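Local coordinates for HepC.19480.a.B1 (Helicobacter pylori, PDB 6MTZ), which is of unknown function but probably belongs to the DHH family of metal-dependent phosphoesterases, with two domains joined by helices, at residues L210-A213 and P214-D218; W161-G165 and Y166-L170. One frame throughout, in Å; residues are numbered along the deposited sequence.

Interaction 1: L210-A213 and P214-D218; sequences LENA and PVAYD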
ATOM      1  N   LEU A 210     -13.229  24.657   9.039  1.00 33.89           N
ATOM      2  CA  LEU A 210     -13.869  25.553   8.090  1.00 45.75           C
ATOM      3  C   LEU A 210     -15.381  25.375   8.160  1.00 39.67           C
ATOM      4  O   LEU A 210     -15.881  24.310   8.535  1.00 41.58           O
ATOM      5  CB  LEU A 210     -13.364  25.289   6.668  1.00 52.73           C
ATOM      6  CG  LEU A 210     -11.853  25.476   6.505  1.00 48.30           C
ATOM      7  CD1 LEU A 210     -11.421  25.318   5.041  1.00 40.93           C
ATOM      8  CD2 LEU A 210     -11.432  26.831   7.084  1.00 47.32           C
ATOM      9  N   GLU A 211     -16.107  26.440   7.804  1.00 44.15           N
ATOM     10  CA  GLU A 211     -17.566  26.421   7.904  1.00 53.30           C
ATOM     11  C   GLU A 211     -18.190  25.422   6.929  1.00 54.31           C
ATOM     12  O   GLU A 211     -19.235  24.827   7.226  1.00 57.00           O
ATOM     13  CB  GLU A 211     -18.122  27.827   7.665  1.00 53.01           C
ATOM     14  N   ASN A 212     -17.577  25.242   5.757  1.00 36.86           N
ATOM     15  CA  ASN A 212     -18.058  24.302   4.750  1.00 41.72           C
ATOM     16  C   ASN A 212     -16.979  23.265   4.444  1.00 32.67           C
ATOM     17  O   ASN A 212     -16.645  23.022   3.279  1.00 35.65           O
ATOM     18  CB  ASN A 212     -18.462  25.051   3.472  1.00 53.10           C
ATOM     19  CG  ASN A 212     -17.269  25.704   2.772  1.00 62.10           C
ATOM     20  OD1 ASN A 212     -16.308  26.132   3.423  1.00 68.34           O
ATOM     21  ND2 ASN A 212     -17.317  25.759   1.441  1.00 53.71           N
ATOM     22  N   ALA A 213     -16.418  22.661   5.490  1.00 25.51           N
ATOM     23  CA  ALA A 213     -15.316  21.709   5.348  1.00 24.24           C
ATOM     24  C   ALA A 213     -15.532  20.623   4.292  1.00 27.16           C
ATOM     25  O   ALA A 213     -14.627  20.413   3.470  1.00 29.59           O
ATOM     26  CB  ALA A 213     -15.018  21.079   6.717  1.00 23.67           C
ATOM     27  N   PRO A 214     -16.655  19.894   4.259  1.00 26.11           N
ATOM     28  CA  PRO A 214     -16.786  18.827   3.239  1.00 28.19           C
ATOM     29  C   PRO A 214     -16.615  19.325   1.807  1.00 27.22           C
ATOM     30  O   PRO A 214     -15.837  18.756   1.033  1.00 33.70           O
ATOM     31  CB  PRO A 214     -18.205  18.279   3.480  1.00 32.16           C
ATOM     32  CG  PRO A 214     -18.568  18.709   4.872  1.00 36.85           C
ATOM     33  CD  PRO A 214     -17.866  20.011   5.095  1.00 23.86           C
ATOM     34  N   VAL A 215     -17.328  20.382   1.434  1.00 24.80           N
ATOM     35  CA  VAL A 215     -17.237  20.885   0.070  1.00 21.37           C
ATOM     36  C   VAL A 215     -15.885  21.535  -0.176  1.00 28.19           C
ATOM     37  O   VAL A 215     -15.312  21.404  -1.262  1.00 28.60           O
ATOM     38  CB  VAL A 215     -18.380  21.871  -0.213  1.00 25.64           C
ATOM     39  CG1 VAL A 215     -18.197  22.494  -1.584  1.00 32.25           C
ATOM     40  CG2 VAL A 215     -19.724  21.160  -0.121  1.00 38.01           C
ATOM     41  N   ALA A 216     -15.367  22.264   0.813  1.00 27.74           N
ATOM     42  CA  ALA A 216     -14.090  22.942   0.633  1.00 37.42           C
ATOM     43  C   ALA A 216     -12.983  21.937   0.385  1.00 26.62           C
ATOM     44  O   ALA A 216     -12.161  22.107  -0.520  1.00 31.75           O
ATOM     45  CB  ALA A 216     -13.771  23.801   1.858  1.00 37.71           C
ATOM     46  N   TYR A 217     -12.937  20.880   1.192  1.00 22.30           N
ATOM     47  CA  TYR A 217     -11.929  19.861   0.973  1.00 18.88           C
ATOM     48  C   TYR A 217     -12.187  19.133  -0.339  1.00 25.38           C
ATOM     49  O   TYR A 217     -11.254  18.876  -1.105  1.00 20.59           O
ATOM     50  CB  TYR A 217     -11.898  18.881   2.153  1.00 25.53           C
ATOM     51  CG  TYR A 217     -10.831  17.808   2.032  1.00 26.43           C
ATOM     52  CD1 TYR A 217      -9.483  18.141   2.080  1.00 30.77           C
ATOM     53  CD2 TYR A 217     -11.169  16.469   1.868  1.00 29.53           C
ATOM     54  CE1 TYR A 217      -8.499  17.169   1.970  1.00 25.08           C
ATOM     55  CE2 TYR A 217     -10.199  15.492   1.768  1.00 25.47           C
ATOM     56  CZ  TYR A 217      -8.858  15.854   1.817  1.00 30.27           C
ATOM     57  OH  TYR A 217      -7.873  14.896   1.722  1.00 30.62           O
ATOM     58  N   ASP A 218     -13.454  18.837  -0.640  1.00 24.71           N
ATOM     59  CA  ASP A 218     -13.773  18.103  -1.864  1.00 19.26           C
ATOM     60  C   ASP A 218     -13.236  18.819  -3.108  1.00 27.56           C
ATOM     61  O   ASP A 218     -12.669  18.182  -4.005  1.00 24.59           O
ATOM     62  CB  ASP A 218     -15.285  17.904  -1.961  1.00 20.95           C
ATOM     63  CG  ASP A 218     -15.679  16.882  -3.020  1.00 23.33           C
ATOM     64  OD1 ASP A 218     -14.925  15.904  -3.233  1.00 24.45           O
ATOM     65  OD2 ASP A 218     -16.747  17.066  -3.646  1.00 25.87           O
TER
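Asn212 lies against Ala216 where the chain enters helix 213-228, and its side chain lies alongside that alanine. Its CB leads to a CG set between the backbone N and the carbonyl carbon (chi1 66°), which puts the amide beside the alanine methyl. CG is 4.1 Å from Ala216 CB, and OD1 comes closer, to 3.8 Å of the same CB. ND2 lies 4.1 Å from Ala216 CB. These are loose van der Waals contacts with the methyl, and the amide does not cap the helix. The backbone carbonyl does the polar work instead: Asn212 O accepts from Ala216 N at 2.9 Å. One residue on, Tyr217 N donates to Ala213 O, also at 2.9 Å. Leu210 adds an apolar touch to the same methyl, its CD1 4.2 Å from Ala216 CB, roughly at right angles to the Asn212 amide. Tyr217 instead sends its ring away from the loop, and its OH bonds to Leu200 O. Asn212 at the N-cap, proline in the first turn and successive i to i+4 backbone bonds are characteristic of the N-terminal turn of an alpha helix.

Interaction 2: W161-G165 and Y166-L170; sequences WDTQG and YGFEL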
ATOM      1  N   TRP A 161     -21.268   4.826   9.688  1.00 35.71           N
ATOM      2  CA  TRP A 161     -22.377   5.488   9.001  1.00 44.00           C
ATOM      3  C   TRP A 161     -23.370   6.101   9.986  1.00 37.55           C
ATOM      4  O   TRP A 161     -24.574   5.856   9.933  1.00 40.12           O
ATOM      5  CB  TRP A 161     -23.097   4.542   8.028  1.00 31.46           C
ATOM      6  CG  TRP A 161     -23.714   5.303   6.866  1.00 36.89           C
ATOM      7  CD1 TRP A 161     -25.032   5.634   6.694  1.00 40.09           C
ATOM      8  CD2 TRP A 161     -23.012   5.859   5.744  1.00 35.83           C
ATOM      9  NE1 TRP A 161     -25.194   6.344   5.518  1.00 34.56           N
ATOM     10  CE2 TRP A 161     -23.968   6.497   4.924  1.00 39.67           C
ATOM     11  CE3 TRP A 161     -21.665   5.863   5.346  1.00 38.56           C
ATOM     12  CZ2 TRP A 161     -23.622   7.131   3.723  1.00 35.03           C
ATOM     13  CZ3 TRP A 161     -21.317   6.506   4.161  1.00 31.64           C
ATOM     14  CH2 TRP A 161     -22.295   7.124   3.362  1.00 29.43           C
ATOM     15  N   ASP A 162     -22.844   6.917  10.896  1.00 41.26           N
ATOM     16  CA  ASP A 162     -23.690   7.748  11.756  1.00 36.28           C
ATOM     17  C   ASP A 162     -23.855   9.101  11.068  1.00 43.37           C
ATOM     18  O   ASP A 162     -23.007   9.986  11.211  1.00 35.23           O
ATOM     19  CB  ASP A 162     -23.071   7.873  13.143  1.00 36.87           C
ATOM     20  CG  ASP A 162     -23.813   8.845  14.038  1.00 40.99           C
ATOM     21  OD1 ASP A 162     -24.858   9.386  13.627  1.00 38.58           O
ATOM     22  OD2 ASP A 162     -23.320   9.082  15.156  1.00 38.93           O
ATOM     23  N   THR A 163     -24.962   9.273  10.328  1.00 33.46           N
ATOM     24  CA  THR A 163     -25.160  10.502   9.549  1.00 41.11           C
ATOM     25  C   THR A 163     -25.167  11.749  10.423  1.00 43.38           C
ATOM     26  O   THR A 163     -24.975  12.854   9.910  1.00 41.31           O
ATOM     27  CB  THR A 163     -26.474  10.464   8.764  1.00 40.76           C
ATOM     28  OG1 THR A 163     -27.574  10.405   9.683  1.00 47.20           O
ATOM     29  CG2 THR A 163     -26.530   9.273   7.843  1.00 33.26           C
ATOM     30  N   GLN A 164     -25.395  11.593  11.722  1.00 40.01           N
ATOM     31  CA  GLN A 164     -25.388  12.693  12.669  1.00 35.70           C
ATOM     32  C   GLN A 164     -24.046  12.878  13.361  1.00 41.12           C
ATOM     33  O   GLN A 164     -23.883  13.846  14.106  1.00 43.25           O
ATOM     34  CB  GLN A 164     -26.468  12.464  13.741  1.00 42.46           C
ATOM     35  CG  GLN A 164     -27.846  12.187  13.179  1.00 52.38           C
ATOM     36  CD  GLN A 164     -28.226  13.184  12.107  1.00 59.32           C
ATOM     37  OE1 GLN A 164     -28.290  14.388  12.359  1.00 71.43           O
ATOM     38  NE2 GLN A 164     -28.455  12.695  10.898  1.00 57.78           N
ATOM     39  N   GLY A 165     -23.096  11.969  13.167  1.00 37.63           N
ATOM     40  CA  GLY A 165     -21.863  12.034  13.923  1.00 28.58           C
ATOM     41  C   GLY A 165     -20.952  13.136  13.424  1.00 29.30           C
ATOM     42  O   GLY A 165     -21.065  13.595  12.298  1.00 32.41           O
ATOM     43  N   TYR A 166     -20.038  13.574  14.291  1.00 26.79           N
ATOM     44  CA  TYR A 166     -19.109  14.630  13.927  1.00 24.49           C
ATOM     45  C   TYR A 166     -18.350  14.262  12.664  1.00 31.78           C
ATOM     46  O   TYR A 166     -17.875  13.134  12.521  1.00 35.59           O
ATOM     47  CB  TYR A 166     -18.117  14.900  15.060  1.00 22.58           C
ATOM     48  CG  TYR A 166     -17.029  15.865  14.637  1.00 31.09           C
ATOM     49  CD1 TYR A 166     -17.218  17.236  14.741  1.00 32.34           C
ATOM     50  CD2 TYR A 166     -15.825  15.404  14.112  1.00 27.50           C
ATOM     51  CE1 TYR A 166     -16.230  18.123  14.354  1.00 32.77           C
ATOM     52  CE2 TYR A 166     -14.842  16.282  13.703  1.00 31.50           C
ATOM     53  CZ  TYR A 166     -15.055  17.640  13.832  1.00 38.08           C
ATOM     54  OH  TYR A 166     -14.087  18.519  13.449  1.00 36.24           O
ATOM     55  N   GLY A 167     -18.238  15.226  11.752  1.00 32.08           N
ATOM     56  CA  GLY A 167     -17.422  15.048  10.565  1.00 29.82           C
ATOM     57  C   GLY A 167     -17.943  14.047   9.556  1.00 26.36           C
ATOM     58  O   GLY A 167     -17.181  13.599   8.711  1.00 29.20           O
ATOM     59  N   PHE A 168     -19.232  13.697   9.609  1.00 34.59           N
ATOM     60  CA  PHE A 168     -19.751  12.646   8.740  1.00 29.24           C
ATOM     61  C   PHE A 168     -19.566  12.982   7.259  1.00 26.76           C
ATOM     62  O   PHE A 168     -18.978  12.199   6.506  1.00 30.89           O
ATOM     63  CB  PHE A 168     -21.223  12.391   9.054  1.00 27.33           C
ATOM     64  CG  PHE A 168     -21.899  11.466   8.082  1.00 29.06           C
ATOM     65  CD1 PHE A 168     -21.698  10.097   8.151  1.00 26.88           C
ATOM     66  CD2 PHE A 168     -22.746  11.965   7.101  1.00 36.31           C
ATOM     67  CE1 PHE A 168     -22.333   9.235   7.261  1.00 33.22           C
ATOM     68  CE2 PHE A 168     -23.381  11.113   6.208  1.00 37.27           C
ATOM     69  CZ  PHE A 168     -23.172   9.743   6.291  1.00 39.49           C
ATOM     70  N   GLU A 169     -20.072  14.136   6.817  1.00 28.98           N
ATOM     71  CA  GLU A 169     -20.015  14.452   5.386  1.00 25.06           C
ATOM     72  C   GLU A 169     -18.578  14.598   4.893  1.00 21.16           C
ATOM     73  O   GLU A 169     -18.233  14.103   3.814  1.00 27.71           O
ATOM     74  CB  GLU A 169     -20.820  15.717   5.089  1.00 27.21           C
ATOM     75  CG  GLU A 169     -22.322  15.566   5.373  1.00 30.93           C
ATOM     76  CD  GLU A 169     -22.999  14.594   4.429  1.00 33.14           C
ATOM     77  OE1 GLU A 169     -24.133  14.176   4.725  1.00 38.92           O
ATOM     78  OE2 GLU A 169     -22.399  14.243   3.390  1.00 37.70           O
ATOM     79  N   LEU A 170     -17.719  15.261   5.672  1.00 27.30           N
ATOM     80  CA  LEU A 170     -16.300  15.339   5.310  1.00 21.01           C
ATOM     81  C   LEU A 170     -15.643  13.959   5.267  1.00 27.98           C
ATOM     82  O   LEU A 170     -14.786  13.702   4.414  1.00 22.09           O
ATOM     83  CB  LEU A 170     -15.569  16.246   6.293  1.00 20.15           C
ATOM     84  CG  LEU A 170     -14.048  16.388   6.144  1.00 31.01           C
ATOM     85  CD1 LEU A 170     -13.687  17.104   4.836  1.00 18.14           C
ATOM     86  CD2 LEU A 170     -13.501  17.158   7.349  1.00 25.07           C
TER
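Tyr166 is the second residue of a type II turn running from Gly165 to Phe168, which Phe168 N closes on Gly165 O at 3.3 Å, in a bent bond (137°) whose donor sits above the carbonyl plane. The tyrosine ring heads off to the helix 145-159, where it packs on Pro150 and Glu153, and the backbone O of Tyr166 is held by Ser157 OG of the same helix. Gly167 follows at the N-cap position with positive phi, as the third residue of the turn.

Phe168 carries the contact. With CG anti to the backbone N (chi1 172°), its ring turns back against residues 161-163. CZ and CE1 point into the face of the Trp161 indole, giving a T-shaped stack with planes at 82° and CZ 3.6 Å from Trp161 CE2. Over one face of the Phe168 ring sits Thr163 CA, 3.5 Å from the centroid and almost on the ring normal, a CH-pi contact. Thr163 CG2 flanks it, 3.7 Å from Phe168 CZ, and Asp162 O approaches CD1 obliquely at 3.3 Å.

The loop that cradles the ring is a chain of turns. A Schellman motif at Trp161 ends the helix 145-159, and a type I turn then runs from Asp162 to Gly165. Within it an Asx turn has Gln164 N donating to Asp162 OD1 at 3.0 Å, met from above the carboxylate plane, and Gln164 NE2 bonds to Thr163 OG1.

Glu169, next along, places OE1 at the edge of the Phe168 ring, in its plane, and pairs OE2 with Lys172. Leu170 turns from the loop altogether, packing on Met154, Val204 and Leu208.

Overall arrangement
Following the chain from the N terminus, interaction 2 comes first: it closes the short connection between helices 145-159 and 168-180. After helix 168-180 and helix 190-203, interaction 1 forms at the start of helix 213-228, joining that helix to the loop before it. The two contacts are therefore in series, neither nested nor crossing, and both lie on the same side of the chain's centre, with their own centres about 13 Å apart. They nevertheless touch directly. Pro214 CG lies 3.6 Å from Leu170 N and also packs on Glu169 CB, while Tyr217 CB meets Leu170 CD1, so the first turns of helices 168-180 and 213-228 are packed together.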